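Local atomic coordinates of acetolactate synthase, small subunit (Thermotoga maritima, PDB entry 2FGC), a protein that belongs to the small, ACT-domain-containing subunits of its enzyme family, which in general act as regulatory partners of a larger catalytic subunit. Residues A[29-34]-A[179-184]; A[86-91]-A[100-105]. One frame throughout, in Å; residues are numbered along the deposited sequence.

Interaction 1: residues A[29-34]-A[179-184]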
ATOM      1  N   GLU A  29      -3.278  -3.647  18.701  1.00 57.79           N
ATOM      2  CA  GLU A  29      -2.585  -3.639  17.412  1.00 60.04           C
ATOM      3  C   GLU A  29      -1.197  -2.980  17.558  1.00 62.26           C
ATOM      4  O   GLU A  29      -1.069  -1.911  18.137  1.00 61.57           O
ATOM      5  CB  GLU A  29      -3.422  -2.929  16.357  1.00 60.82           C
ATOM      6  N   HIS A  30      -0.156  -3.644  17.063  1.00 63.24           N
ATOM      7  CA  HIS A  30       1.198  -3.105  17.098  1.00 62.38           C
ATOM      8  C   HIS A  30       1.723  -2.864  15.700  1.00 60.94           C
ATOM      9  O   HIS A  30       1.402  -3.589  14.769  1.00 61.91           O
ATOM     10  CB  HIS A  30       2.148  -4.039  17.836  1.00 61.86           C
ATOM     11  CG  HIS A  30       1.690  -4.391  19.213  1.00 67.38           C
ATOM     12  ND1 HIS A  30       1.875  -3.556  20.294  1.00 72.50           N
ATOM     13  CD2 HIS A  30       1.036  -5.478  19.684  1.00 66.21           C
ATOM     14  CE1 HIS A  30       1.364  -4.121  21.374  1.00 73.59           C
ATOM     15  NE2 HIS A  30       0.848  -5.286  21.030  1.00 74.52           N
ATOM     16  N   LEU A  31       2.571  -1.860  15.567  1.00 56.03           N
ATOM     17  CA  LEU A  31       3.108  -1.524  14.278  1.00 53.22           C
ATOM     18  C   LEU A  31       4.629  -1.677  14.232  1.00 51.32           C
ATOM     19  O   LEU A  31       5.329  -1.253  15.137  1.00 44.62           O
ATOM     20  CB  LEU A  31       2.692  -0.102  13.923  1.00 51.88           C
ATOM     21  CG  LEU A  31       1.295   0.120  13.342  1.00 53.80           C
ATOM     22  CD1 LEU A  31       0.862   1.613  13.454  1.00 48.79           C
ATOM     23  CD2 LEU A  31       1.227  -0.392  11.874  1.00 50.29           C
ATOM     24  N   VAL A  32       5.137  -2.305  13.183  1.00 52.35           N
ATOM     25  CA  VAL A  32       6.580  -2.475  13.066  1.00 55.45           C
ATOM     26  C   VAL A  32       7.074  -2.210  11.635  1.00 58.22           C
ATOM     27  O   VAL A  32       6.449  -2.547  10.632  1.00 59.46           O
ATOM     28  CB  VAL A  32       7.104  -3.774  13.778  1.00 53.76           C
ATOM     29  CG1 VAL A  32       6.184  -4.931  13.580  1.00 62.52           C
ATOM     30  CG2 VAL A  32       8.471  -4.129  13.352  1.00 58.40           C
ATOM     31  N   SER A  33       8.176  -1.518  11.545  1.00 55.82           N
ATOM     32  CA  SER A  33       8.718  -1.254  10.257  1.00 57.82           C
ATOM     33  C   SER A  33       9.975  -2.096  10.093  1.00 57.68           C
ATOM     34  O   SER A  33      10.666  -2.394  11.064  1.00 56.61           O
ATOM     35  CB  SER A  33       9.021   0.232  10.164  1.00 56.07           C
ATOM     36  OG  SER A  33       9.255   0.543   8.821  1.00 72.68           O
HETATM   37  N   MSE A  34      10.289  -2.492   8.874  1.00 56.52           N
HETATM   38  CA  MSE A  34      11.328  -3.458   8.720  1.00 63.31           C
HETATM   39  C   MSE A  34      12.054  -3.300   7.409  1.00 56.95           C
HETATM   40  O   MSE A  34      11.428  -3.196   6.380  1.00 54.60           O
HETATM   41  CB  MSE A  34      10.644  -4.793   8.718  1.00 61.86           C
HETATM   42  CG  MSE A  34      11.467  -5.868   9.145  1.00 70.79           C
HETATM   43 SE   MSE A  34      10.281  -7.457   9.219  1.00 87.21          SE
HETATM   44  CE  MSE A  34       8.901  -6.823  10.667  1.00 93.00           C
ATOM     45  N   ILE A 179      -1.661  -0.044   6.087  1.00 56.97           N
ATOM     46  CA  ILE A 179      -1.156   1.140   6.739  1.00 56.03           C
ATOM     47  C   ILE A 179       0.348   1.314   6.455  1.00 56.51           C
ATOM     48  O   ILE A 179       1.131   0.353   6.602  1.00 56.11           O
ATOM     49  CB  ILE A 179      -1.338   0.960   8.243  1.00 57.79           C
ATOM     50  CG1 ILE A 179      -2.803   0.646   8.585  1.00 63.14           C
ATOM     51  CG2 ILE A 179      -0.762   2.133   9.018  1.00 55.91           C
ATOM     52  CD1 ILE A 179      -3.751   1.824   8.402  1.00 72.78           C
ATOM     53  N   VAL A 180       0.747   2.510   6.025  1.00 52.72           N
ATOM     54  CA  VAL A 180       2.136   2.958   6.162  1.00 51.47           C
ATOM     55  C   VAL A 180       2.226   3.797   7.408  1.00 50.72           C
ATOM     56  O   VAL A 180       1.343   4.607   7.696  1.00 55.00           O
ATOM     57  CB  VAL A 180       2.653   3.788   4.986  1.00 50.57           C
ATOM     58  CG1 VAL A 180       2.847   2.920   3.765  1.00 61.47           C
ATOM     59  CG2 VAL A 180       1.662   4.758   4.645  1.00 54.96           C
ATOM     60  N   ALA A 181       3.273   3.589   8.189  1.00 50.82           N
ATOM     61  CA  ALA A 181       3.434   4.366   9.410  1.00 51.66           C
ATOM     62  C   ALA A 181       4.900   4.647   9.633  1.00 50.86           C
ATOM     63  O   ALA A 181       5.785   3.940   9.110  1.00 50.99           O
ATOM     64  CB  ALA A 181       2.780   3.648  10.637  1.00 46.54           C
HETATM   65  N   MSE A 182       5.122   5.691  10.406  1.00 50.96           N
HETATM   66  CA  MSE A 182       6.428   6.251  10.702  1.00 57.53           C
HETATM   67  C   MSE A 182       6.317   6.971  12.049  1.00 52.57           C
HETATM   68  O   MSE A 182       5.261   7.532  12.368  1.00 51.21           O
HETATM   69  CB  MSE A 182       6.718   7.307   9.654  1.00 54.85           C
HETATM   70  CG  MSE A 182       8.125   7.739   9.523  1.00 65.67           C
HETATM   71 SE   MSE A 182       8.291   8.450   7.672  1.00 73.16          SE
HETATM   72  CE  MSE A 182       8.456   6.699   6.533  1.00 76.61           C
ATOM     73  N   ASN A 183       7.414   6.987  12.803  1.00 46.77           N
ATOM     74  CA  ASN A 183       7.506   7.844  13.946  1.00 47.12           C
ATOM     75  C   ASN A 183       7.643   9.307  13.517  1.00 46.94           C
ATOM     76  O   ASN A 183       8.368   9.630  12.560  1.00 49.34           O
ATOM     77  CB  ASN A 183       8.687   7.429  14.833  1.00 48.08           C
ATOM     78  CG  ASN A 183       8.522   6.023  15.424  1.00 51.28           C
ATOM     79  OD1 ASN A 183       7.463   5.664  15.943  1.00 51.99           O
ATOM     80  ND2 ASN A 183       9.573   5.233  15.349  1.00 48.75           N
ATOM     81  N   ARG A 184       6.961  10.186  14.241  1.00 43.72           N
ATOM     82  CA  ARG A 184       7.138  11.604  14.100  1.00 47.22           C
ATOM     83  C   ARG A 184       8.545  12.026  14.445  1.00 50.93           C
ATOM     84  O   ARG A 184       9.261  11.286  15.104  1.00 54.96           O
ATOM     85  CB  ARG A 184       6.148  12.335  15.002  1.00 45.60           C
ATOM     86  CG  ARG A 184       4.767  12.394  14.320  1.00 45.76           C
ATOM     87  CD  ARG A 184       3.781  13.114  15.252  1.00 51.55           C
ATOM     88  NE  ARG A 184       2.417  12.819  14.873  1.00 55.54           N
ATOM     89  CZ  ARG A 184       1.760  13.473  13.925  1.00 57.27           C
ATOM     90  NH1 ARG A 184       2.329  14.479  13.260  1.00 49.09           N
ATOM     91  NH2 ARG A 184       0.536  13.119  13.643  1.00 58.36           N
TER

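Interaction 2: residues A[86-91]-A[100-105]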
ATOM      1  N   GLN A  86       8.949 -10.335  20.424  1.00 66.21           N
ATOM      2  CA  GLN A  86       8.857 -11.597  19.724  1.00 64.57           C
ATOM      3  C   GLN A  86       9.146 -11.455  18.252  1.00 63.52           C
ATOM      4  O   GLN A  86       9.995 -12.135  17.718  1.00 63.79           O
ATOM      5  CB  GLN A  86       7.481 -12.204  19.930  1.00 63.26           C
ATOM      6  CG  GLN A  86       7.440 -13.176  21.070  1.00 68.33           C
ATOM      7  CD  GLN A  86       8.008 -14.534  20.688  1.00 74.28           C
ATOM      8  OE1 GLN A  86       7.400 -15.286  19.908  1.00 74.39           O
ATOM      9  NE2 GLN A  86       9.172 -14.861  21.249  1.00 72.83           N
ATOM     10  N   ILE A  87       8.441 -10.548  17.606  1.00 64.87           N
ATOM     11  CA  ILE A  87       8.600 -10.299  16.194  1.00 66.30           C
ATOM     12  C   ILE A  87      10.023  -9.896  15.857  1.00 65.75           C
ATOM     13  O   ILE A  87      10.594 -10.407  14.905  1.00 65.44           O
ATOM     14  CB  ILE A  87       7.648  -9.201  15.776  1.00 66.88           C
ATOM     15  CG1 ILE A  87       6.281  -9.803  15.554  1.00 69.82           C
ATOM     16  CG2 ILE A  87       8.130  -8.500  14.529  1.00 67.55           C
ATOM     17  CD1 ILE A  87       5.269  -8.805  15.109  1.00 72.09           C
ATOM     18  N   GLU A  88      10.573  -8.979  16.649  1.00 66.92           N
ATOM     19  CA  GLU A  88      11.972  -8.584  16.576  1.00 69.15           C
ATOM     20  C   GLU A  88      12.881  -9.810  16.613  1.00 66.73           C
ATOM     21  O   GLU A  88      13.534 -10.107  15.631  1.00 66.11           O
ATOM     22  CB  GLU A  88      12.303  -7.630  17.725  1.00 71.52           C
ATOM     23  CG  GLU A  88      13.590  -6.812  17.581  1.00 81.04           C
ATOM     24  CD  GLU A  88      13.384  -5.343  17.988  1.00 94.41           C
ATOM     25  OE1 GLU A  88      12.460  -5.071  18.790  1.00 96.97           O
ATOM     26  OE2 GLU A  88      14.125  -4.453  17.499  1.00 96.40           O
ATOM     27  N   LYS A  89      12.886 -10.535  17.726  1.00 64.96           N
ATOM     28  CA  LYS A  89      13.696 -11.742  17.862  1.00 63.70           C
ATOM     29  C   LYS A  89      13.624 -12.664  16.638  1.00 63.08           C
ATOM     30  O   LYS A  89      14.651 -13.039  16.102  1.00 66.06           O
ATOM     31  CB  LYS A  89      13.304 -12.497  19.130  1.00 63.62           C
ATOM     32  CG  LYS A  89      14.113 -13.746  19.391  1.00 62.14           C
ATOM     33  CD  LYS A  89      13.543 -14.541  20.572  1.00 63.88           C
ATOM     34  N   GLN A  90      12.413 -12.997  16.198  1.00 62.48           N
ATOM     35  CA  GLN A  90      12.136 -13.924  15.065  1.00 60.18           C
ATOM     36  C   GLN A  90      12.424 -13.398  13.651  1.00 57.23           C
ATOM     37  O   GLN A  90      12.807 -14.171  12.776  1.00 58.08           O
ATOM     38  CB  GLN A  90      10.661 -14.352  15.063  1.00 60.66           C
ATOM     39  CG  GLN A  90      10.130 -14.848  16.391  1.00 62.64           C
ATOM     40  CD  GLN A  90      10.850 -16.060  16.888  1.00 67.44           C
ATOM     41  OE1 GLN A  90      11.244 -16.919  16.105  1.00 69.80           O
ATOM     42  NE2 GLN A  90      11.034 -16.142  18.201  1.00 69.94           N
ATOM     43  N   ALA A  91      12.179 -12.117  13.402  1.00 50.44           N
ATOM     44  CA  ALA A  91      12.502 -11.554  12.104  1.00 50.18           C
ATOM     45  C   ALA A  91      14.026 -11.643  11.824  1.00 50.65           C
ATOM     46  O   ALA A  91      14.459 -12.115  10.743  1.00 48.46           O
ATOM     47  CB  ALA A  91      11.976 -10.063  11.997  1.00 49.59           C
ATOM     48  N   VAL A 100      14.864  -3.956  12.108  1.00 56.21           N
ATOM     49  CA  VAL A 100      13.467  -3.965  12.576  1.00 57.29           C
ATOM     50  C   VAL A 100      13.304  -2.728  13.452  1.00 59.18           C
ATOM     51  O   VAL A 100      14.086  -2.501  14.338  1.00 61.63           O
ATOM     52  CB  VAL A 100      13.114  -5.277  13.376  1.00 57.95           C
ATOM     53  CG1 VAL A 100      11.677  -5.265  13.867  1.00 50.67           C
ATOM     54  CG2 VAL A 100      13.391  -6.538  12.540  1.00 52.88           C
ATOM     55  N   THR A 101      12.329  -1.905  13.132  1.00 59.96           N
ATOM     56  CA  THR A 101      12.026  -0.641  13.827  1.00 62.29           C
ATOM     57  C   THR A 101      10.576  -0.693  14.351  1.00 57.87           C
ATOM     58  O   THR A 101       9.631  -0.619  13.565  1.00 53.30           O
ATOM     59  CB  THR A 101      12.077   0.586  12.829  1.00 61.62           C
ATOM     60  OG1 THR A 101      13.339   0.630  12.147  1.00 72.25           O
ATOM     61  CG2 THR A 101      11.797   1.952  13.540  1.00 65.76           C
ATOM     62  N   PRO A 102      10.390  -0.840  15.664  1.00 57.79           N
ATOM     63  CA  PRO A 102       9.021  -0.640  16.180  1.00 57.18           C
ATOM     64  C   PRO A 102       8.547   0.823  16.026  1.00 55.05           C
ATOM     65  O   PRO A 102       9.319   1.781  16.166  1.00 53.66           O
ATOM     66  CB  PRO A 102       9.116  -1.027  17.651  1.00 55.57           C
ATOM     67  CG  PRO A 102      10.434  -1.719  17.799  1.00 63.51           C
ATOM     68  CD  PRO A 102      11.347  -1.209  16.712  1.00 58.60           C
ATOM     69  N   ILE A 103       7.290   0.970  15.673  1.00 54.74           N
ATOM     70  CA  ILE A 103       6.663   2.274  15.611  1.00 55.88           C
ATOM     71  C   ILE A 103       6.028   2.585  16.952  1.00 57.43           C
ATOM     72  O   ILE A 103       5.470   1.714  17.608  1.00 57.89           O
ATOM     73  CB  ILE A 103       5.628   2.329  14.502  1.00 56.07           C
ATOM     74  CG1 ILE A 103       6.343   2.543  13.170  1.00 57.50           C
ATOM     75  CG2 ILE A 103       4.699   3.452  14.730  1.00 50.13           C
ATOM     76  CD1 ILE A 103       6.334   1.355  12.359  1.00 67.23           C
ATOM     77  N   ASP A 104       6.147   3.839  17.364  1.00 58.98           N
ATOM     78  CA  ASP A 104       5.670   4.279  18.637  1.00 56.89           C
ATOM     79  C   ASP A 104       4.227   3.831  18.816  1.00 57.18           C
ATOM     80  O   ASP A 104       3.427   3.963  17.892  1.00 55.36           O
ATOM     81  CB  ASP A 104       5.795   5.790  18.767  1.00 55.89           C
ATOM     82  CG  ASP A 104       5.811   6.249  20.233  1.00 61.15           C
ATOM     83  OD1 ASP A 104       4.780   6.077  20.928  1.00 62.02           O
ATOM     84  OD2 ASP A 104       6.851   6.791  20.698  1.00 65.15           O
ATOM     85  N   PRO A 105       3.920   3.219  19.984  1.00 57.80           N
ATOM     86  CA  PRO A 105       2.541   2.870  20.378  1.00 58.39           C
ATOM     87  C   PRO A 105       1.629   4.072  20.713  1.00 59.64           C
ATOM     88  O   PRO A 105       0.408   3.945  20.632  1.00 60.03           O
ATOM     89  CB  PRO A 105       2.748   1.945  21.579  1.00 57.97           C
ATOM     90  CG  PRO A 105       4.079   2.363  22.150  1.00 56.25           C
ATOM     91  CD  PRO A 105       4.918   2.756  20.979  1.00 56.57           C
TER

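Interaction 1: residues A[29-34]-A[179-184]
Leu31 lays the two methyls of its forked end against the side chains of Ile179 and Ala181, so that one residue of strand 28-37 makes the whole contact with the end of strand 171-183. Leu31 CD1 lies 4.0 Å from Ala181 CB, while Leu31 CD2 sits more loosely, 4.3 Å from Ile179 CG2. With chi1 at -82°, CG stands anti to the carbonyl carbon, and the two methyls are divided between neighbours two positions apart on the partner strand. The backbones stay well separated, the CA atoms of Leu31 and Ala181 being 7.6 Å apart, and no hydrogen bond bridges them. Strands 28-37 and 171-183 belong to separate four-stranded antiparallel sheets, each with the 2-3-1-4 strand order of the ferredoxin-like fold; the first is that of the N-terminal ACT domain, and the second, C-terminal one resembles it in topology. Between the two segments only side chains meet, although nearby the backbone N of Ile179 is hydrogen-bonded to Ser59 OG. All three touching residues are buried. Met76 of strand 70-79 is touched by both Leu31 and Ile179. Side chains alternate along the second strand: Ala181 faces the ACT domain, whereas Val180 and Met182 point away from it, Val180 packing on Leu117 and Met182 on Ala175, both of the second subunit.

Interaction 2: residues A[86-91]-A[100-105]
Apolar packing is carried by Ala91 and Val100: the methyl CB of Ala91, at the C-terminal end of helix 83-91, meets CG2 of Val100 at 3.8 Å. In the valine CG2, anti to the carbonyl carbon, is the branch that meets the alanine (chi1 179°). A second kind of contact comes from the carboxylate of Glu88, which reaches over the edge of the strand. Glu88 OE1 rests 4.0 Å from CG of the Pro102 ring, the two side chains crossing at about a right angle, and Glu88 OE2 comes within 3.7 Å of Val100 O. Neither approach is a hydrogen bond, and two oxygens this close would, if anything, repel weakly, so what attraction there is probably comes from the OE1 to proline contact and the apolar packing. The chain of Glu88 is bent at chi2 (136°), which brings the carboxylate to the strand although CB does not point at it. The axes of segments 86-91 and 100-102 run nearly antiparallel (174°) and approach to 9.3 Å, as expected of a helix lying on a sheet. Val100 is thereby enclosed between helix 83-91 and strand 28-37, where it packs on Val32 and Met34, while Ile87 and Gln90 carry the helix surface on to Phe55.

In the fold
The two contacts lie about 10 Å apart, centre to centre, and share the ACT-domain sheet, in which strands 28-37 and 97-102 are antiparallel neighbours. Interaction 2 is nested within interaction 1 along the chain: 29-34 comes first, then 86-91 and 100-105, and finally 179-184. Alternate residues of strand 28-37 serve opposite sheet faces, Val32 packing toward the helix side and Leu31 toward the C-terminal domain. Two probable hydrogen bonds tie the contacts together, Ser33 N to Thr101 O at 2.6 Å and Asp104 N to Asn183 OD1 at 2.7 Å. The segment 100-105 thus links the helix layer to the domain boundary.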